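Local coordinates for protein endoglucanase (Mytilus edulis, PDB 1WC2) that hydrolyses internal beta-1,4-glucosidic linkages in cellulose and related beta-glucans, acts on soluble carboxymethylcellulose and also has expansin activity, at residues A52-M55 / Y56-S59; D158-H161 / N162-H165; G80-P83 / G84-G87. All blocks are in the same frame, centred on the assembly; numbering follows the deposited sequence. Where two conformers were deposited one is given.

Contact 1 of 3, residues A52-M55 / Y56-S59; sequences ASQM and YFDS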
loop_
_atom_site.group_PDB
_atom_site.type_symbol
_atom_site.label_atom_id
_atom_site.label_comp_id
_atom_site.label_asym_id
_atom_site.label_seq_id
_atom_site.Cartn_x
_atom_site.Cartn_y
_atom_site.Cartn_z
ATOM N N ALA A 52 2.909 1.258 3.691
ATOM C CA ALA A 52 1.792 0.902 4.573
ATOM C C ALA A 52 1.700 1.826 5.785
ATOM O O ALA A 52 2.714 2.179 6.391
ATOM C CB ALA A 52 1.934 -0.543 5.055
ATOM N N SER A 53 0.475 2.177 6.156
ATOM C CA SER A 53 0.214 2.942 7.358
ATOM C C SER A 53 0.925 2.290 8.563
ATOM O O SER A 53 1.034 1.053 8.658
ATOM C CB SER A 53 -1.303 3.089 7.567
ATOM O OG SER A 53 -1.993 1.844 7.483
ATOM N N GLN A 54 1.409 3.136 9.482
ATOM C CA GLN A 54 2.353 2.723 10.528
ATOM C C GLN A 54 1.982 1.446 11.272
ATOM O O GLN A 54 2.813 0.542 11.386
ATOM C CB GLN A 54 2.550 3.864 11.543
ATOM C CG GLN A 54 3.380 3.461 12.796
ATOM C CD GLN A 54 4.865 3.203 12.502
ATOM O OE1 GLN A 54 5.632 4.157 12.310
ATOM N NE2 GLN A 54 5.276 1.931 12.479
ATOM N N MET A 55 0.789 1.372 11.839
ATOM C CA MET A 55 0.498 0.216 12.695
ATOM C C MET A 55 0.409 -1.100 11.909
ATOM O O MET A 55 0.685 -2.170 12.463
ATOM C CB MET A 55 -0.785 0.441 13.494
ATOM C CG MET A 55 -0.589 1.271 14.737
ATOM S SD MET A 55 0.394 0.379 15.961
ATOM C CE MET A 55 -0.421 -0.878 16.308
ATOM N N TYR A 56 0.065 -1.032 10.620
ATOM C CA TYR A 56 0.162 -2.212 9.758
ATOM C C TYR A 56 1.604 -2.532 9.349
ATOM O O TYR A 56 2.022 -3.702 9.343
ATOM C CB TYR A 56 -0.741 -2.108 8.506
ATOM C CG TYR A 56 -0.895 -3.484 7.870
ATOM C CD1 TYR A 56 -1.796 -4.411 8.398
ATOM C CD2 TYR A 56 -0.082 -3.908 6.815
ATOM C CE1 TYR A 56 -1.899 -5.699 7.897
ATOM C CE2 TYR A 56 -0.185 -5.208 6.295
ATOM C CZ TYR A 56 -1.102 -6.093 6.849
ATOM O OH TYR A 56 -1.219 -7.393 6.381
ATOM N N PHE A 57 2.383 -1.511 9.026
ATOM C CA PHE A 57 3.806 -1.700 8.747
ATOM C C PHE A 57 4.486 -2.483 9.883
ATOM O O PHE A 57 5.233 -3.451 9.655
ATOM C CB PHE A 57 4.462 -0.322 8.537
ATOM C CG PHE A 57 5.949 -0.377 8.252
ATOM C CD1 PHE A 57 6.419 -0.614 6.970
ATOM C CD2 PHE A 57 6.868 -0.208 9.275
ATOM C CE1 PHE A 57 7.795 -0.667 6.723
ATOM C CE2 PHE A 57 8.237 -0.259 9.028
ATOM C CZ PHE A 57 8.701 -0.493 7.764
ATOM N N ASP A 58 4.215 -2.046 11.107
ATOM C CA ASP A 58 4.750 -2.674 12.309
ATOM C C ASP A 58 3.949 -2.231 13.536
ATOM O O ASP A 58 3.932 -1.043 13.879
ATOM C CB ASP A 58 6.217 -2.306 12.537
ATOM C CG ASP A 58 6.853 -3.214 13.548
ATOM O OD1 ASP A 58 6.905 -2.823 14.747
ATOM O OD2 ASP A 58 7.261 -4.346 13.199
ATOM N N SER A 59 3.313 -3.182 14.214
ATOM C CA SER A 59 2.450 -2.870 15.355
ATOM C C SER A 59 3.240 -2.378 16.570
ATOM O O SER A 59 2.669 -1.725 17.450
ATOM C CB SER A 59 1.608 -4.087 15.741
ATOM O OG SER A 59 2.429 -5.085 16.283
HETATM O O HOH W 1 -1.910 1.232 10.123
#
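Phe57 and Asp58 are tied by their backbone nitrogens to the carbonyls of Ser53 and Gln54, and these two bonds make the single turn of helix that follows strand 49-53. Phe57 N reaches Ser53 O at 2.9 Å in a nearly straight bond (171°), and Asp58 N reaches Gln54 O at 3.0 Å. Ser53 stands at the N-cap, but its hydroxyl makes no capping bond; instead Ser53 OG lies 2.7 Å from a water that accepts from Tyr56 N, and OG also bonds the backbone N of His130 on strand 129-134.

Apolar contact is light across the turn. Ala52 CB meets the Tyr56 ring at its edge, 4.3 Å from CD2, and stands equally far from Phe57 CB. The Tyr56 ring stacks on His68, and its hydroxyl bonds Gln71.

Gln54 folds back at chi2 (70°), which brings NE2 to 4.2 Å from Phe57 CD2, the amide plane steep to the ring at 83°; that NE2 donates to Lys62 O. In the conformer given, one of two, Met55 bends at chi2 and chi3 and puts SD and CE beside Ser59, though the exact place of its methyl is doubtful. Asp58 turns its carboxylate to Gln67 and Lys62 beyond the turn.

Ser53 lies about 8 Å, side chain to side chain, from Asp132, the probable proton donor. The arrangement is a strand-to-helix junction on the double-psi beta-barrel of glycoside hydrolase family 45, where a short helix leaves a barrel strand.

Contact 2 of 3, residues D158-H161 / N162-H165; sequences DSEH and NHDH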
loop_
_atom_site.group_PDB
_atom_site.type_symbol
_atom_site.label_atom_id
_atom_site.label_comp_id
_atom_site.label_asym_id
_atom_site.label_seq_id
_atom_site.Cartn_x
_atom_site.Cartn_y
_atom_site.Cartn_z
ATOM N N ASP A 158 4.794 -14.251 -5.561
ATOM C CA ASP A 158 5.204 -14.958 -6.777
ATOM C C ASP A 158 4.031 -15.264 -7.703
ATOM O O ASP A 158 4.134 -15.096 -8.921
ATOM C CB ASP A 158 5.923 -16.257 -6.424
ATOM C CG ASP A 158 7.275 -16.028 -5.795
ATOM O OD1 ASP A 158 7.900 -14.979 -6.068
ATOM O OD2 ASP A 158 7.779 -16.854 -5.006
ATOM N N SER A 159 2.912 -15.680 -7.116
ATOM C CA SER A 159 1.714 -15.996 -7.893
ATOM C C SER A 159 1.228 -14.788 -8.681
ATOM O O SER A 159 0.847 -14.904 -9.845
ATOM C CB SER A 159 0.596 -16.522 -6.986
ATOM O OG SER A 159 1.037 -17.660 -6.273
ATOM N N GLU A 160 1.248 -13.621 -8.038
ATOM C CA GLU A 160 0.773 -12.399 -8.670
ATOM C C GLU A 160 1.805 -11.801 -9.644
ATOM O O GLU A 160 1.421 -11.244 -10.678
ATOM C CB GLU A 160 0.334 -11.407 -7.593
ATOM C CG GLU A 160 -0.786 -11.950 -6.711
ATOM C CD GLU A 160 -2.040 -12.355 -7.482
ATOM O OE1 GLU A 160 -2.324 -11.769 -8.548
ATOM O OE2 GLU A 160 -2.746 -13.263 -7.002
ATOM N N HIS A 161 3.098 -11.916 -9.319
ATOM C CA HIS A 161 4.180 -11.519 -10.236
ATOM C C HIS A 161 4.030 -12.214 -11.599
ATOM O O HIS A 161 4.258 -11.604 -12.644
ATOM C CB HIS A 161 5.563 -11.825 -9.621
ATOM C CG HIS A 161 6.720 -11.548 -10.536
ATOM N ND1 HIS A 161 7.181 -10.273 -10.790
ATOM C CD2 HIS A 161 7.489 -12.382 -11.277
ATOM C CE1 HIS A 161 8.183 -10.334 -11.649
ATOM N NE2 HIS A 161 8.391 -11.601 -11.955
ATOM N N ASN A 162 3.599 -13.471 -11.579
ATOM C CA ASN A 162 3.371 -14.217 -12.822
ATOM C C ASN A 162 2.345 -13.570 -13.756
ATOM O O ASN A 162 2.510 -13.633 -14.981
ATOM C CB ASN A 162 2.903 -15.646 -12.534
ATOM C CG ASN A 162 3.958 -16.493 -11.857
ATOM O OD1 ASN A 162 5.156 -16.299 -12.054
ATOM N ND2 ASN A 162 3.509 -17.457 -11.060
ATOM N N HIS A 163 1.277 -13.002 -13.188
ATOM C CA HIS A 163 0.230 -12.333 -13.967
ATOM C C HIS A 163 0.628 -10.912 -14.402
ATOM O O HIS A 163 0.180 -10.444 -15.453
ATOM C CB HIS A 163 -1.095 -12.209 -13.187
ATOM C CG HIS A 163 -1.549 -13.459 -12.496
ATOM N ND1 HIS A 163 -1.686 -14.667 -13.145
ATOM C CD2 HIS A 163 -1.928 -13.677 -11.213
ATOM C CE1 HIS A 163 -2.115 -15.578 -12.287
ATOM N NE2 HIS A 163 -2.269 -15.003 -11.108
ATOM N N ASP A 164 1.413 -10.220 -13.571
ATOM C CA ASP A 164 1.866 -8.865 -13.868
ATOM C C ASP A 164 3.235 -8.672 -13.240
ATOM O O ASP A 164 3.363 -8.578 -12.013
ATOM C CB ASP A 164 0.864 -7.826 -13.356
ATOM C CG ASP A 164 1.089 -6.438 -13.940
ATOM O OD1 ASP A 164 2.258 -6.027 -14.134
ATOM O OD2 ASP A 164 0.120 -5.702 -14.204
ATOM N N HIS A 165 4.255 -8.589 -14.093
ATOM C CA HIS A 165 5.631 -8.549 -13.633
ATOM C C HIS A 165 5.932 -7.305 -12.794
ATOM O O HIS A 165 6.928 -7.289 -12.091
ATOM C CB HIS A 165 6.615 -8.655 -14.805
ATOM C CG HIS A 165 6.522 -9.942 -15.569
ATOM N ND1 HIS A 165 6.971 -10.064 -16.869
ATOM C CD2 HIS A 165 6.039 -11.161 -15.224
ATOM C CE1 HIS A 165 6.754 -11.298 -17.294
ATOM N NE2 HIS A 165 6.199 -11.986 -16.313
HETATM O O HOH W 2 0.126 -17.504 -10.804
HETATM O O HOH W 3 -3.236 -15.830 -8.522
#
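His161 sets its CG trans to the backbone N (chi1 175°), which carries the imidazole toward His165, just past the helix. The two rings meet obliquely, centroids 5.1 Å apart and planes at 31°, with His165 CD2 over one face of the His161 ring near its rim. The His165 ring also turns its edge to the backbone carbonyl, CD2 lying 3.2 Å from His161 O. An alanine in place of His161 would probably leave His165 without its ring neighbour and Thr167 O without the donor it has in ND1.

On another side of the same turn, Glu160, bent at chi2, brings OE1 to the edge of the His163 ring, 3.3 Å from CD2, while Ser159 O sits over a face of that ring. A water joins the pair, donating to Glu160 OE2 at 3.0 Å and lying 2.9 Å from His163 NE2. In the backbone, Asn162 N donates to Asp158 O and Asp164 N to Glu160 O.

The turn belongs to helix 157-163 and the loop after it; the helix follows strand 148-155 at the surface. Asp158 bonds Asn170 at the start of helix 170-173, and Asp164 forms a salt bridge with Lys95 of strand 94-100.

Contact 3 of 3, residues G80-P83 / G84-G87; sequences GYVP and GQGG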
loop_
_atom_site.group_PDB
_atom_site.type_symbol
_atom_site.label_atom_id
_atom_site.label_comp_id
_atom_site.label_asym_id
_atom_site.label_seq_id
_atom_site.Cartn_x
_atom_site.Cartn_y
_atom_site.Cartn_z
ATOM N N GLY A 80 -15.834 2.962 -5.459
ATOM C CA GLY A 80 -15.884 4.218 -4.720
ATOM C C GLY A 80 -14.538 4.906 -4.560
ATOM O O GLY A 80 -13.515 4.455 -5.070
ATOM N N TYR A 81 -14.569 6.013 -3.829
ATOM C CA TYR A 81 -13.415 6.867 -3.582
ATOM C C TYR A 81 -13.834 7.886 -2.512
ATOM O O TYR A 81 -15.022 8.128 -2.310
ATOM C CB TYR A 81 -12.949 7.560 -4.878
ATOM C CG TYR A 81 -13.999 8.447 -5.525
ATOM C CD1 TYR A 81 -14.059 9.813 -5.239
ATOM C CD2 TYR A 81 -14.939 7.926 -6.414
ATOM C CE1 TYR A 81 -15.022 10.639 -5.823
ATOM C CE2 TYR A 81 -15.915 8.756 -7.005
ATOM C CZ TYR A 81 -15.938 10.102 -6.704
ATOM O OH TYR A 81 -16.880 10.927 -7.281
ATOM N N VAL A 82 -12.870 8.480 -1.822
ATOM C CA VAL A 82 -13.167 9.515 -0.837
ATOM C C VAL A 82 -13.480 10.819 -1.573
ATOM O O VAL A 82 -12.654 11.264 -2.374
ATOM C CB VAL A 82 -11.994 9.699 0.132
ATOM C CG1 VAL A 82 -12.223 10.922 1.021
ATOM C CG2 VAL A 82 -11.803 8.438 0.971
ATOM N N PRO A 83 -14.658 11.431 -1.347
ATOM C CA PRO A 83 -15.003 12.677 -2.048
ATOM C C PRO A 83 -13.911 13.745 -1.930
ATOM O O PRO A 83 -13.385 14.010 -0.842
ATOM C CB PRO A 83 -16.306 13.114 -1.367
ATOM C CG PRO A 83 -16.923 11.856 -0.917
ATOM C CD PRO A 83 -15.766 10.997 -0.470
ATOM N N GLY A 84 -13.553 14.327 -3.073
ATOM C CA GLY A 84 -12.539 15.358 -3.158
ATOM C C GLY A 84 -11.104 14.879 -2.993
ATOM O O GLY A 84 -10.182 15.697 -2.978
ATOM N N GLN A 85 -10.900 13.560 -2.864
ATOM C CA GLN A 85 -9.589 12.953 -2.633
ATOM C C GLN A 85 -9.384 11.714 -3.521
ATOM O O GLN A 85 -8.650 10.792 -3.151
ATOM C CB GLN A 85 -9.443 12.540 -1.160
ATOM C CG GLN A 85 -9.394 13.693 -0.174
ATOM C CD GLN A 85 -8.036 14.339 -0.002
ATOM O OE1 GLN A 85 -7.120 14.137 -0.790
ATOM N NE2 GLN A 85 -7.891 15.090 1.083
ATOM N N GLY A 86 -10.039 11.688 -4.673
ATOM C CA GLY A 86 -9.983 10.568 -5.598
ATOM C C GLY A 86 -11.052 10.757 -6.656
ATOM O O GLY A 86 -11.651 11.830 -6.759
ATOM N N GLY A 87 -11.298 9.720 -7.446
ATOM C CA GLY A 87 -12.304 9.792 -8.494
ATOM C C GLY A 87 -12.825 8.439 -8.917
ATOM O O GLY A 87 -12.365 7.403 -8.420
HETATM O O HOH W 4 -9.977 8.291 -2.246
#
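Tyr81 lays the face of its ring against the Gly87 backbone: Gly87 CA stands 3.6 Å from the ring centroid and 9° off the normal, a CH-pi contact over the centre. With CG set between the backbone N and the carbonyl carbon (chi1 60°), the ring is turned back over the returning chain, and CD2 comes to 3.3 Å from Gly87 O. Gly86 lies in the same path, its carbonyl carbon 3.5 Å from Tyr81 CD1; a CB on Gly86 would come tight against Tyr81 CB.

Val82 and Gln85 lie side by side and point the same way, Val82 CG1 3.9 Å from Gln85 CB. In the conformer given, Gln85 bends at chi2 and carries its amide away from the turn, OE1 bonding a diethylene glycol probably left from crystallisation. Val82 and Gln85 are the ends of a type II turn, closed by Gln85 N to Val82 O at 2.9 Å, with Gly84 at its positive-phi corner. A water accepts from Val82 N and lies 3.0 Å from Gln85 O.

The turn and loop follow the short strand 80-81 and lead on to strand 94-100. Gly80 bonds Glu149 of strand 148-155, Tyr81 pairs with Asn1, and Gly87 bonds Asn146.

Overall arrangement
Contact 1 is the buried one of the three, whereas contact 2 is a surface contact and contact 3 is partly buried. All belong to one double-psi barrel domain but none touches another: nearest atoms are about 14 Å apart for contacts 1 and 2, and about 19 Å for contacts 2 and 3. Contacts 1 and 2 sit on opposite sides of the chain's centre. Both are helical turns that follow a strand, and both reach the strand 94-100, but their chemistry differs: contact 1 has aromatic and amide groups enclosed by protein, contact 2 has histidines and carboxylates at the surface, one pair joined by water. Contact 3 has no helix, and depends on glycines and one tyrosine face.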